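PDB 3ISU: Ras GTPase-activating-like protein IQGAP3 from Homo sapiens, which probably acts as a calmodulin-binding scaffold in signalling through small GTPases, this fragment being its C-terminal RGC domain. Local coordinates for residues L81-A95 with V107-L119. Numbering follows the deposited sequence.
Sequences LHYQDLLQLQYEGVA and VNLLIFLLNKKFL
Helix 83-91 and helix 107-119 pack with axes 9.8 Å apart at closest approach and N-to-C directions 144° apart, roughly antiparallel. Where helix 107-119 begins, Val107 N donates to Ala95 O at 2.9 Å, tying the loop that leaves the first helix to the first turn of the second. Two waters bridge the segments here: one donates to both Val94 O and Asn108 OD1, the other donates to Ala95 O and accepts from Asn108 N. Asn108 OD1 also takes a nearly straight bond (167°) from Gln90 NE2 at 2.8 Å, the donor lying above the carbonyl plane; Gln90 spans the gap because its chain runs extended beyond CG. Between the ends the seam is aliphatic. Ile111 is a knob in a hole formed by Tyr83, Leu86, Leu87 and Gln90, its CG1 lying 3.8 Å from Leu86 CB. The helices belong to the RGC domain, where 83-91 directly follows strand 74-82 of the four-stranded antiparallel sheet and the β-hairpin 96-106 links it to 107-119. Next to Ile111, Leu86 CD1 meets Leu114 CD1 at 3.6 Å, the two side chains crossing at about a right angle, while Leu81 reaches tip to tip with Leu110; Met97 of the hairpin packs on Leu81, Leu86 and Leu89. Tyr83, its ring carried across by CG anti to the backbone N (chi1 -164°), is the reciprocal knob among Ile111, Leu114, Asn115 and Leu119. Leu119 CD1 makes a CH-pi contact over one face of the Tyr83 ring, 3.8 Å from its centroid. At the ring edge Tyr83 OH donates a very short 2.5 Å bond to Asn115 OD1.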
ATOM      1  N   LEU A  81      -3.226  -6.801   3.914  1.00 30.45           N
ATOM      2  CA  LEU A  81      -1.851  -7.128   3.530  1.00 29.93           C
ATOM      3  C   LEU A  81      -1.282  -7.909   4.725  1.00 28.42           C
ATOM      4  O   LEU A  81      -1.468  -7.501   5.862  1.00 27.64           O
ATOM      5  CB  LEU A  81      -0.981  -5.873   3.340  1.00 30.26           C
ATOM      6  CG  LEU A  81      -0.794  -5.049   2.066  1.00 35.18           C
ATOM      7  CD1 LEU A  81       0.140  -3.914   2.392  1.00 34.34           C
ATOM      8  CD2 LEU A  81      -0.174  -5.918   0.959  1.00 37.04           C
ATOM      9  N   HIS A  82      -0.599  -9.011   4.448  1.00 27.09           N
ATOM     10  CA  HIS A  82       0.084  -9.770   5.471  1.00 26.46           C
ATOM     11  C   HIS A  82       1.584  -9.689   5.217  1.00 24.61           C
ATOM     12  O   HIS A  82       2.076  -9.985   4.122  1.00 23.97           O
ATOM     13  CB  HIS A  82      -0.407 -11.206   5.461  1.00 27.43           C
ATOM     14  CG  HIS A  82      -1.831 -11.337   5.882  1.00 30.71           C
ATOM     15  ND1 HIS A  82      -2.199 -11.487   7.201  1.00 32.12           N
ATOM     16  CD2 HIS A  82      -2.984 -11.318   5.165  1.00 32.48           C
ATOM     17  CE1 HIS A  82      -3.516 -11.594   7.277  1.00 34.30           C
ATOM     18  NE2 HIS A  82      -4.018 -11.472   6.060  1.00 33.28           N
ATOM     19  N   TYR A  83       2.305  -9.277   6.245  1.00 22.64           N
ATOM     20  CA  TYR A  83       3.730  -9.104   6.128  1.00 22.09           C
ATOM     21  C   TYR A  83       4.384 -10.413   5.659  1.00 21.36           C
ATOM     22  O   TYR A  83       5.281 -10.392   4.806  1.00 21.27           O
ATOM     23  CB  TYR A  83       4.263  -8.680   7.473  1.00 22.62           C
ATOM     24  CG  TYR A  83       5.634  -8.101   7.420  1.00 24.69           C
ATOM     25  CD1 TYR A  83       5.850  -6.755   7.137  1.00 27.54           C
ATOM     26  CD2 TYR A  83       6.740  -8.927   7.572  1.00 26.78           C
ATOM     27  CE1 TYR A  83       7.136  -6.240   7.107  1.00 26.83           C
ATOM     28  CE2 TYR A  83       7.979  -8.423   7.511  1.00 27.51           C
ATOM     29  CZ  TYR A  83       8.185  -7.097   7.304  1.00 28.80           C
ATOM     30  OH  TYR A  83       9.487  -6.681   7.275  1.00 33.48           O
ATOM     31  N   GLN A  84       3.900 -11.554   6.159  1.00 21.75           N
ATOM     32  CA  GLN A  84       4.502 -12.850   5.807  1.00 22.58           C
ATOM     33  C   GLN A  84       4.327 -13.186   4.322  1.00 22.68           C
ATOM     34  O   GLN A  84       5.223 -13.765   3.684  1.00 22.68           O
ATOM     35  CB  GLN A  84       3.959 -13.973   6.668  1.00 21.61           C
ATOM     36  CG  GLN A  84       4.643 -15.349   6.394  1.00 25.82           C
ATOM     37  CD  GLN A  84       6.158 -15.406   6.665  1.00 26.36           C
ATOM     38  OE1 GLN A  84       6.696 -14.705   7.562  1.00 26.88           O
ATOM     39  NE2 GLN A  84       6.873 -16.236   5.864  1.00 26.81           N
ATOM     40  N   ASP A  85       3.209 -12.748   3.742  1.00 22.85           N
ATOM     41  CA  ASP A  85       2.992 -12.898   2.291  1.00 23.49           C
ATOM     42  C   ASP A  85       3.998 -12.051   1.486  1.00 22.85           C
ATOM     43  O   ASP A  85       4.543 -12.502   0.481  1.00 23.09           O
ATOM     44  CB  ASP A  85       1.538 -12.539   1.904  1.00 24.93           C
ATOM     45  CG  ASP A  85       0.519 -13.522   2.439  1.00 27.06           C
ATOM     46  OD1 ASP A  85       0.852 -14.660   2.767  1.00 29.45           O
ATOM     47  OD2 ASP A  85      -0.639 -13.146   2.544  1.00 30.38           O
ATOM     48  N   LEU A  86       4.253 -10.816   1.915  1.00 21.26           N
ATOM     49  CA  LEU A  86       5.256  -9.990   1.294  1.00 21.52           C
ATOM     50  C   LEU A  86       6.669 -10.622   1.416  1.00 20.60           C
ATOM     51  O   LEU A  86       7.452 -10.606   0.468  1.00 20.09           O
ATOM     52  CB  LEU A  86       5.272  -8.608   1.943  1.00 20.88           C
ATOM     53  CG  LEU A  86       3.993  -7.785   1.778  1.00 25.11           C
ATOM     54  CD1 LEU A  86       4.157  -6.482   2.561  1.00 24.51           C
ATOM     55  CD2 LEU A  86       3.730  -7.524   0.288  1.00 29.06           C
ATOM     56  N   LEU A  87       6.997 -11.136   2.585  1.00 20.51           N
ATOM     57  CA  LEU A  87       8.291 -11.851   2.757  1.00 20.66           C
ATOM     58  C   LEU A  87       8.368 -13.044   1.832  1.00 20.47           C
ATOM     59  O   LEU A  87       9.414 -13.315   1.286  1.00 19.82           O
ATOM     60  CB  LEU A  87       8.527 -12.284   4.196  1.00 20.28           C
ATOM     61  CG  LEU A  87       8.735 -11.204   5.264  1.00 19.28           C
ATOM     62  CD1 LEU A  87       9.102 -11.800   6.651  1.00 19.29           C
ATOM     63  CD2 LEU A  87       9.840 -10.184   4.805  1.00 23.50           C
ATOM     64  N   GLN A  88       7.266 -13.752   1.640  1.00 20.97           N
ATOM     65  CA  GLN A  88       7.277 -14.918   0.740  1.00 22.33           C
ATOM     66  C   GLN A  88       7.514 -14.466  -0.726  1.00 22.60           C
ATOM     67  O   GLN A  88       8.283 -15.058  -1.473  1.00 22.17           O
ATOM     68  CB  GLN A  88       5.986 -15.691   0.871  1.00 22.05           C
ATOM     69  CG  GLN A  88       5.821 -16.935  -0.031  1.00 24.08           C
ATOM     70  CD  GLN A  88       6.816 -17.998   0.283  1.00 28.19           C
ATOM     71  OE1 GLN A  88       7.199 -18.155   1.450  1.00 28.75           O
ATOM     72  NE2 GLN A  88       7.245 -18.757  -0.751  1.00 30.04           N
ATOM     73  N   LEU A  89       6.863 -13.378  -1.130  1.00 23.21           N
ATOM     74  CA  LEU A  89       7.117 -12.815  -2.448  1.00 22.07           C
ATOM     75  C   LEU A  89       8.566 -12.465  -2.625  1.00 23.16           C
ATOM     76  O   LEU A  89       9.182 -12.851  -3.632  1.00 22.96           O
ATOM     77  CB  LEU A  89       6.234 -11.593  -2.690  1.00 23.81           C
ATOM     78  CG  LEU A  89       4.776 -11.947  -2.927  1.00 21.92           C
ATOM     79  CD1 LEU A  89       3.961 -10.610  -3.152  1.00 21.97           C
ATOM     80  CD2 LEU A  89       4.526 -12.883  -4.137  1.00 24.37           C
ATOM     81  N   GLN A  90       9.115 -11.772  -1.636  1.00 22.41           N
ATOM     82  CA  GLN A  90      10.473 -11.324  -1.680  1.00 24.71           C
ATOM     83  C   GLN A  90      11.444 -12.533  -1.762  1.00 25.69           C
ATOM     84  O   GLN A  90      12.401 -12.529  -2.561  1.00 26.12           O
ATOM     85  CB  GLN A  90      10.762 -10.451  -0.471  1.00 24.75           C
ATOM     86  CG  GLN A  90      12.160  -9.885  -0.421  1.00 28.00           C
ATOM     87  CD  GLN A  90      12.435  -9.166   0.869  1.00 30.67           C
ATOM     88  OE1 GLN A  90      12.414  -9.762   1.938  1.00 30.21           O
ATOM     89  NE2 GLN A  90      12.729  -7.872   0.772  1.00 28.58           N
ATOM     90  N   TYR A  91      11.107 -13.571  -1.031  1.00 26.14           N
ATOM     91  CA  TYR A  91      11.941 -14.802  -0.967  1.00 27.50           C
ATOM     92  C   TYR A  91      11.947 -15.502  -2.350  1.00 28.90           C
ATOM     93  O   TYR A  91      12.980 -16.051  -2.807  1.00 29.10           O
ATOM     94  CB  TYR A  91      11.411 -15.698   0.142  1.00 27.53           C
ATOM     95  CG  TYR A  91      12.221 -16.979   0.314  1.00 29.74           C
ATOM     96  CD1 TYR A  91      13.392 -16.966   1.072  1.00 34.47           C
ATOM     97  CD2 TYR A  91      11.839 -18.172  -0.315  1.00 34.67           C
ATOM     98  CE1 TYR A  91      14.171 -18.133   1.226  1.00 35.35           C
ATOM     99  CE2 TYR A  91      12.625 -19.351  -0.187  1.00 36.34           C
ATOM    100  CZ  TYR A  91      13.776 -19.308   0.589  1.00 37.21           C
ATOM    101  OH  TYR A  91      14.565 -20.436   0.739  1.00 39.45           O
ATOM    102  N   GLU A  92      10.785 -15.474  -3.001  1.00 28.36           N
ATOM    103  CA  GLU A  92      10.552 -16.049  -4.332  1.00 30.39           C
ATOM    104  C   GLU A  92      11.130 -15.205  -5.477  1.00 30.44           C
ATOM    105  O   GLU A  92      11.065 -15.618  -6.632  1.00 32.02           O
ATOM    106  CB  GLU A  92       9.041 -16.269  -4.568  1.00 30.35           C
ATOM    107  CG  GLU A  92       8.376 -17.379  -3.730  1.00 33.45           C
ATOM    108  CD  GLU A  92       6.841 -17.348  -3.731  1.00 35.77           C
ATOM    109  OE1 GLU A  92       6.224 -16.347  -4.209  1.00 43.33           O
ATOM    110  OE2 GLU A  92       6.210 -18.304  -3.233  1.00 37.30           O
ATOM    111  N   GLY A  93      11.638 -14.028  -5.155  1.00 29.48           N
ATOM    112  CA  GLY A  93      12.220 -13.126  -6.139  1.00 29.25           C
ATOM    113  C   GLY A  93      11.191 -12.349  -6.922  1.00 27.32           C
ATOM    114  O   GLY A  93      11.483 -11.892  -8.015  1.00 27.78           O
ATOM    115  N   VAL A  94       9.989 -12.188  -6.374  1.00 26.34           N
ATOM    116  CA  VAL A  94       8.906 -11.462  -7.053  1.00 25.03           C
ATOM    117  C   VAL A  94       9.089  -9.946  -6.764  1.00 24.59           C
ATOM    118  O   VAL A  94       9.253  -9.542  -5.613  1.00 25.89           O
ATOM    119  CB  VAL A  94       7.524 -11.977  -6.617  1.00 24.96           C
ATOM    120  CG1 VAL A  94       6.401 -11.045  -7.185  1.00 24.66           C
ATOM    121  CG2 VAL A  94       7.324 -13.479  -7.072  1.00 26.95           C
ATOM    122  N   ALA A  95       9.099  -9.125  -7.807  1.00 23.85           N
ATOM    123  CA  ALA A  95       9.408  -7.728  -7.663  1.00 23.84           C
ATOM    124  C   ALA A  95       8.213  -6.932  -7.218  1.00 24.14           C
ATOM    125  O   ALA A  95       8.386  -5.975  -6.512  1.00 22.73           O
ATOM    126  CB  ALA A  95       9.928  -7.093  -8.956  1.00 25.31           C
ATOM    127  N   VAL A 107       7.582  -4.783  -3.979  1.00 19.21           N
ATOM    128  CA  VAL A 107       7.539  -5.571  -2.764  1.00 18.96           C
ATOM    129  C   VAL A 107       8.636  -5.119  -1.788  1.00 19.52           C
ATOM    130  O   VAL A 107       8.367  -4.907  -0.604  1.00 19.43           O
ATOM    131  CB  VAL A 107       7.647  -7.096  -3.099  1.00 19.14           C
ATOM    132  CG1 VAL A 107       7.856  -7.916  -1.819  1.00 20.54           C
ATOM    133  CG2 VAL A 107       6.397  -7.596  -3.825  1.00 17.73           C
ATOM    134  N   ASN A 108       9.894  -4.961  -2.242  1.00 20.51           N
ATOM    135  CA  ASN A 108      10.953  -4.583  -1.328  1.00 20.68           C
ATOM    136  C   ASN A 108      10.681  -3.252  -0.641  1.00 20.44           C
ATOM    137  O   ASN A 108      10.896  -3.115   0.566  1.00 19.42           O
ATOM    138  CB  ASN A 108      12.299  -4.494  -2.063  1.00 21.83           C
ATOM    139  CG  ASN A 108      12.857  -5.865  -2.430  1.00 26.97           C
ATOM    140  OD1 ASN A 108      12.435  -6.855  -1.860  1.00 28.60           O
ATOM    141  ND2 ASN A 108      13.811  -5.918  -3.370  1.00 28.73           N
ATOM    142  N   LEU A 109      10.224  -2.266  -1.414  1.00 20.28           N
ATOM    143  CA  LEU A 109      10.041  -0.949  -0.850  1.00 20.37           C
ATOM    144  C   LEU A 109       8.761  -0.832  -0.001  1.00 19.55           C
ATOM    145  O   LEU A 109       8.731  -0.038   0.978  1.00 19.71           O
ATOM    146  CB  LEU A 109      10.192   0.139  -1.912  1.00 21.48           C
ATOM    147  CG  LEU A 109      11.659   0.339  -2.340  1.00 24.15           C
ATOM    148  CD1 LEU A 109      11.699   1.202  -3.594  1.00 28.98           C
ATOM    149  CD2 LEU A 109      12.501   0.924  -1.230  1.00 30.56           C
ATOM    150  N   LEU A 110       7.770  -1.661  -0.298  1.00 19.62           N
ATOM    151  CA  LEU A 110       6.599  -1.789   0.589  1.00 20.16           C
ATOM    152  C   LEU A 110       6.996  -2.376   1.909  1.00 21.43           C
ATOM    153  O   LEU A 110       6.634  -1.847   2.951  1.00 20.98           O
ATOM    154  CB  LEU A 110       5.474  -2.568  -0.057  1.00 20.07           C
ATOM    155  CG  LEU A 110       4.165  -2.768   0.726  1.00 21.35           C
ATOM    156  CD1 LEU A 110       3.584  -1.376   1.170  1.00 21.39           C
ATOM    157  CD2 LEU A 110       3.206  -3.601  -0.154  1.00 22.12           C
ATOM    158  N   ILE A 111       7.780  -3.458   1.886  1.00 20.64           N
ATOM    159  CA  ILE A 111       8.291  -4.032   3.136  1.00 20.75           C
ATOM    160  C   ILE A 111       9.035  -2.973   3.962  1.00 22.04           C
ATOM    161  O   ILE A 111       8.834  -2.855   5.202  1.00 22.79           O
ATOM    162  CB  ILE A 111       9.188  -5.265   2.870  1.00 20.62           C
ATOM    163  CG1 ILE A 111       8.325  -6.413   2.387  1.00 20.17           C
ATOM    164  CG2 ILE A 111       9.989  -5.631   4.130  1.00 23.74           C
ATOM    165  CD1 ILE A 111       9.139  -7.624   1.804  1.00 21.76           C
ATOM    166  N   PHE A 112       9.911  -2.215   3.304  1.00 22.12           N
ATOM    167  CA  PHE A 112      10.666  -1.160   3.960  1.00 23.57           C
ATOM    168  C   PHE A 112       9.759  -0.088   4.557  1.00 23.62           C
ATOM    169  O   PHE A 112       9.902   0.255   5.714  1.00 22.55           O
ATOM    170  CB  PHE A 112      11.634  -0.558   2.980  1.00 25.42           C
ATOM    171  CG  PHE A 112      12.469   0.562   3.556  1.00 30.53           C
ATOM    172  CD1 PHE A 112      13.339   0.321   4.593  1.00 36.46           C
ATOM    173  CD2 PHE A 112      12.400   1.832   3.019  1.00 38.96           C
ATOM    174  CE1 PHE A 112      14.143   1.357   5.107  1.00 40.07           C
ATOM    175  CE2 PHE A 112      13.190   2.869   3.522  1.00 41.19           C
ATOM    176  CZ  PHE A 112      14.051   2.620   4.564  1.00 41.51           C
ATOM    177  N   LEU A 113       8.766   0.366   3.812  1.00 24.90           N
ATOM    178  CA  LEU A 113       7.811   1.341   4.358  1.00 26.05           C
ATOM    179  C   LEU A 113       7.011   0.832   5.573  1.00 25.94           C
ATOM    180  O   LEU A 113       6.928   1.534   6.598  1.00 26.51           O
ATOM    181  CB  LEU A 113       6.839   1.785   3.280  1.00 26.12           C
ATOM    182  CG  LEU A 113       5.909   2.969   3.599  1.00 28.74           C
ATOM    183  CD1 LEU A 113       6.669   4.291   3.726  1.00 32.05           C
ATOM    184  CD2 LEU A 113       4.844   3.064   2.459  1.00 29.73           C
ATOM    185  N   LEU A 114       6.451  -0.370   5.473  1.00 25.68           N
ATOM    186  CA  LEU A 114       5.796  -1.006   6.603  1.00 27.30           C
ATOM    187  C   LEU A 114       6.727  -1.146   7.835  1.00 29.26           C
ATOM    188  O   LEU A 114       6.325  -0.787   8.952  1.00 31.55           O
ATOM    189  CB  LEU A 114       5.198  -2.354   6.220  1.00 26.39           C
ATOM    190  CG  LEU A 114       4.084  -2.339   5.174  1.00 26.15           C
ATOM    191  CD1 LEU A 114       3.698  -3.798   4.870  1.00 29.95           C
ATOM    192  CD2 LEU A 114       2.874  -1.560   5.605  1.00 28.37           C
ATOM    193  N   ASN A 115       7.953  -1.584   7.625  1.00 30.32           N
ATOM    194  CA  ASN A 115       8.969  -1.658   8.699  1.00 32.71           C
ATOM    195  C   ASN A 115       9.227  -0.317   9.399  1.00 33.55           C
ATOM    196  O   ASN A 115       9.265  -0.247  10.631  1.00 34.69           O
ATOM    197  CB  ASN A 115      10.346  -2.086   8.163  1.00 33.13           C
ATOM    198  CG  ASN A 115      10.427  -3.564   7.798  1.00 34.50           C
ATOM    199  OD1 ASN A 115       9.526  -4.342   8.114  1.00 39.38           O
ATOM    200  ND2 ASN A 115      11.537  -3.960   7.148  1.00 38.01           N
ATOM    201  N   LYS A 116       9.499   0.700   8.589  1.00 35.15           N
ATOM    202  CA  LYS A 116       9.878   2.018   9.055  1.00 37.16           C
ATOM    203  C   LYS A 116       8.736   2.657   9.820  1.00 38.75           C
ATOM    204  O   LYS A 116       8.935   3.235  10.911  1.00 37.54           O
ATOM    205  CB  LYS A 116      10.246   2.886   7.862  1.00 37.86           C
ATOM    206  CG  LYS A 116      10.831   4.254   8.151  1.00 40.36           C
ATOM    207  CD  LYS A 116      11.377   4.894   6.845  1.00 41.50           C
ATOM    208  N   LYS A 117       7.537   2.548   9.267  1.00 39.45           N
ATOM    209  CA  LYS A 117       6.389   3.237   9.833  1.00 41.23           C
ATOM    210  C   LYS A 117       5.691   2.457  10.974  1.00 40.98           C
ATOM    211  O   LYS A 117       5.103   3.071  11.862  1.00 42.18           O
ATOM    212  CB  LYS A 117       5.418   3.640   8.705  1.00 42.13           C
ATOM    213  CG  LYS A 117       6.085   4.473   7.575  1.00 45.29           C
ATOM    214  CD  LYS A 117       6.262   5.963   7.927  1.00 50.22           C
ATOM    215  CE  LYS A 117       7.599   6.535   7.410  1.00 51.97           C
ATOM    216  NZ  LYS A 117       7.573   8.033   7.236  1.00 53.88           N
ATOM    217  N   PHE A 118       5.775   1.130  10.984  1.00 40.96           N
ATOM    218  CA  PHE A 118       4.997   0.322  11.925  1.00 41.38           C
ATOM    219  C   PHE A 118       5.787  -0.645  12.817  1.00 43.28           C
ATOM    220  O   PHE A 118       5.556  -0.692  14.022  1.00 44.12           O
ATOM    221  CB  PHE A 118       3.975  -0.523  11.192  1.00 41.20           C
ATOM    222  CG  PHE A 118       2.881   0.262  10.552  1.00 39.38           C
ATOM    223  CD1 PHE A 118       2.724   0.248   9.181  1.00 37.53           C
ATOM    224  CD2 PHE A 118       1.973   0.984  11.333  1.00 39.39           C
ATOM    225  CE1 PHE A 118       1.696   0.949   8.576  1.00 35.35           C
ATOM    226  CE2 PHE A 118       0.956   1.690  10.734  1.00 37.44           C
ATOM    227  CZ  PHE A 118       0.822   1.666   9.351  1.00 36.88           C
ATOM    228  N   LEU A 119       6.639  -1.468  12.214  1.00 44.58           N
ATOM    229  CA  LEU A 119       7.305  -2.571  12.945  1.00 45.25           C
ATOM    230  C   LEU A 119       8.421  -2.080  13.862  1.00 45.98           C
ATOM    231  O   LEU A 119       8.788  -2.802  14.792  1.00 44.33           O
ATOM    232  CB  LEU A 119       7.841  -3.634  11.982  1.00 45.65           C
ATOM    233  CG  LEU A 119       6.783  -4.297  11.086  1.00 46.44           C
ATOM    234  CD1 LEU A 119       7.392  -5.570  10.515  1.00 47.51           C
ATOM    235  CD2 LEU A 119       5.466  -4.589  11.833  1.00 43.71           C
TER
HETATM  236  O   HOH W   1      11.280  -8.678  -3.996  1.00 26.68           O
HETATM  237  O   HOH W   2      10.659  -5.839  -4.939  1.00 19.92           O